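Local coordinates for CalsepRRP (Calystegia sepium, PDB 1JY5), which is an RNase-related member of the RNase T2 family, whose enzymes cleave RNA, though its own ribonuclease activity is doubtful, at residues K77-Y82 and S96-E101. Numbering follows the deposited sequence.
Sequences KYWPSY and SDLAYE
With CG anti to the backbone N (chi1 -161°), the indole of Trp79 extends toward the first turn of helix 97-106, where Leu98, with CG beside its own backbone N, brings a methyl against it. That methyl, Leu98 CD2, sits over one face of the indole, 3.9 Å from the centroid of the five-membered ring and 13° off the ring normal, a CH-pi contact. Glu101 approaches the edge of the six-membered ring, near the indole plane, its CG 3.9 Å from Trp79 CZ2; OE2 accepts a hydrogen bond from Trp46 NE1. Trp79 is the first residue past helix 72-78 to leave helical geometry, so the contact joins the exit of one helix to the N-terminal turn of another within the alpha-beta RNase T2 fold. Tyr119, Thr123 and Leu124 of helix 116-129 also touch the indole, and the ring of Phe120 meets it. Ser96 is the N-cap of helix 97-106: its OG accepts from Ala99 N at 3.2 Å, nearly straight at 168°, and weakly from Leu98 N. An alanine at Trp79 is likely to open a gap between the two helix ends, depriving the Leu98 methyl of its ring face and the Glu101 methylene of its edge contact. Asp97 turns its carboxylate toward the chain leaving helix 72-78, OD2 lying 2.7 Å from Trp79 O, and 3.1 Å from Pro80 O without a hydrogen bond to it. The same OD2 comes obliquely to within 3.2 Å of Trp79 CD1, the carboxylate nearly perpendicular to the indole. Ser81 CB packs 4.1 Å from Asp97 CG.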
loop_
_atom_site.group_PDB
_atom_site.type_symbol
_atom_site.label_atom_id
_atom_site.label_comp_id
_atom_site.label_asym_id
_atom_site.label_seq_id
_atom_site.Cartn_x
_atom_site.Cartn_y
_atom_site.Cartn_z
ATOM N N LYS A 77 -7.887 7.412 -7.755
ATOM C CA LYS A 77 -7.805 6.193 -8.535
ATOM C C LYS A 77 -6.795 5.171 -8.038
ATOM O O LYS A 77 -7.057 3.967 -8.071
ATOM C CB LYS A 77 -7.505 6.542 -9.996
ATOM C CG LYS A 77 -7.465 5.348 -10.936
ATOM C CD LYS A 77 -7.281 5.811 -12.374
ATOM C CE LYS A 77 -7.089 4.637 -13.316
ATOM N NZ LYS A 77 -8.270 3.728 -13.319
ATOM N N TYR A 78 -5.647 5.638 -7.564
ATOM C CA TYR A 78 -4.603 4.718 -7.121
ATOM C C TYR A 78 -4.426 4.571 -5.618
ATOM O O TYR A 78 -3.679 3.708 -5.158
ATOM C CB TYR A 78 -3.290 5.120 -7.786
ATOM C CG TYR A 78 -3.425 5.161 -9.291
ATOM C CD1 TYR A 78 -3.490 6.371 -9.975
ATOM C CD2 TYR A 78 -3.526 3.983 -10.026
ATOM C CE1 TYR A 78 -3.653 6.407 -11.360
ATOM C CE2 TYR A 78 -3.690 4.005 -11.406
ATOM C CZ TYR A 78 -3.751 5.220 -12.067
ATOM O OH TYR A 78 -3.900 5.237 -13.435
ATOM N N TRP A 79 -5.115 5.416 -4.859
ATOM C CA TRP A 79 -5.063 5.353 -3.401
ATOM C C TRP A 79 -6.500 5.417 -2.862
ATOM O O TRP A 79 -6.797 6.188 -1.954
ATOM C CB TRP A 79 -4.255 6.526 -2.842
ATOM C CG TRP A 79 -3.759 6.307 -1.437
ATOM C CD1 TRP A 79 -4.403 5.649 -0.433
ATOM C CD2 TRP A 79 -2.519 6.763 -0.886
ATOM N NE1 TRP A 79 -3.641 5.660 0.711
ATOM C CE2 TRP A 79 -2.478 6.338 0.461
ATOM C CE3 TRP A 79 -1.437 7.486 -1.400
ATOM C CZ2 TRP A 79 -1.396 6.617 1.306
ATOM C CZ3 TRP A 79 -0.362 7.765 -0.563
ATOM C CH2 TRP A 79 -0.351 7.328 0.777
ATOM N N PRO A 80 -7.413 4.606 -3.420
ATOM C CA PRO A 80 -8.803 4.631 -2.945
ATOM C C PRO A 80 -9.031 3.886 -1.633
ATOM O O PRO A 80 -8.166 3.161 -1.150
ATOM C CB PRO A 80 -9.579 3.951 -4.077
ATOM C CG PRO A 80 -8.626 3.928 -5.240
ATOM C CD PRO A 80 -7.289 3.737 -4.600
ATOM N N SER A 81 -10.225 4.069 -1.082
ATOM C CA SER A 81 -10.642 3.396 0.136
ATOM C C SER A 81 -11.601 2.291 -0.325
ATOM O O SER A 81 -12.287 2.455 -1.338
ATOM C CB SER A 81 -11.375 4.380 1.050
ATOM O OG SER A 81 -11.796 3.752 2.245
ATOM N N TYR A 82 -11.642 1.168 0.389
ATOM C CA TYR A 82 -12.539 0.071 0.017
ATOM C C TYR A 82 -13.580 -0.218 1.099
ATOM O O TYR A 82 -13.912 -1.377 1.361
ATOM C CB TYR A 82 -11.750 -1.217 -0.272
ATOM C CG TYR A 82 -10.805 -1.119 -1.445
ATOM C CD1 TYR A 82 -9.467 -0.780 -1.257
ATOM C CD2 TYR A 82 -11.258 -1.321 -2.750
ATOM C CE1 TYR A 82 -8.601 -0.639 -2.335
ATOM C CE2 TYR A 82 -10.399 -1.179 -3.840
ATOM C CZ TYR A 82 -9.068 -0.835 -3.622
ATOM O OH TYR A 82 -8.215 -0.669 -4.692
ATOM N N SER A 96 -11.180 10.563 5.372
ATOM C CA SER A 96 -10.744 9.722 4.263
ATOM C C SER A 96 -9.497 8.928 4.611
ATOM O O SER A 96 -8.829 9.196 5.614
ATOM C CB SER A 96 -10.420 10.587 3.049
ATOM O OG SER A 96 -9.245 11.343 3.304
ATOM N N ASP A 97 -9.179 7.970 3.747
ATOM C CA ASP A 97 -8.004 7.139 3.929
ATOM C C ASP A 97 -6.744 7.996 3.840
ATOM O O ASP A 97 -5.739 7.694 4.480
ATOM C CB ASP A 97 -7.986 5.995 2.895
ATOM C CG ASP A 97 -7.877 6.480 1.449
ATOM O OD1 ASP A 97 -8.218 7.644 1.145
ATOM O OD2 ASP A 97 -7.470 5.669 0.598
ATOM N N LEU A 98 -6.809 9.078 3.070
ATOM C CA LEU A 98 -5.667 9.975 2.926
ATOM C C LEU A 98 -5.400 10.708 4.243
ATOM O O LEU A 98 -4.258 10.792 4.687
ATOM C CB LEU A 98 -5.925 11.000 1.813
ATOM C CG LEU A 98 -6.354 10.452 0.444
ATOM C CD1 LEU A 98 -6.538 11.608 -0.544
ATOM C CD2 LEU A 98 -5.299 9.473 -0.082
ATOM N N ALA A 99 -6.450 11.242 4.863
ATOM C CA ALA A 99 -6.293 11.953 6.127
ATOM C C ALA A 99 -5.774 10.981 7.187
ATOM O O ALA A 99 -4.958 11.344 8.042
ATOM C CB ALA A 99 -7.625 12.558 6.568
ATOM N N TYR A 100 -6.241 9.740 7.109
ATOM C CA TYR A 100 -5.833 8.687 8.045
ATOM C C TYR A 100 -4.331 8.365 7.931
ATOM O O TYR A 100 -3.610 8.358 8.932
ATOM C CB TYR A 100 -6.658 7.417 7.781
ATOM C CG TYR A 100 -6.213 6.189 8.552
ATOM C CD1 TYR A 100 -6.760 5.878 9.792
ATOM C CD2 TYR A 100 -5.258 5.331 8.024
ATOM C CE1 TYR A 100 -6.367 4.734 10.485
ATOM C CE2 TYR A 100 -4.855 4.190 8.706
ATOM C CZ TYR A 100 -5.410 3.893 9.931
ATOM O OH TYR A 100 -5.008 2.743 10.593
ATOM N N GLU A 101 -3.871 8.096 6.710
ATOM C CA GLU A 101 -2.470 7.766 6.474
ATOM C C GLU A 101 -1.547 8.953 6.738
ATOM O O GLU A 101 -0.422 8.779 7.201
ATOM C CB GLU A 101 -2.279 7.260 5.039
ATOM C CG GLU A 101 -2.970 5.926 4.758
ATOM C CD GLU A 101 -2.379 4.775 5.560
ATOM O OE1 GLU A 101 -3.109 3.799 5.844
ATOM O OE2 GLU A 101 -1.176 4.831 5.899
#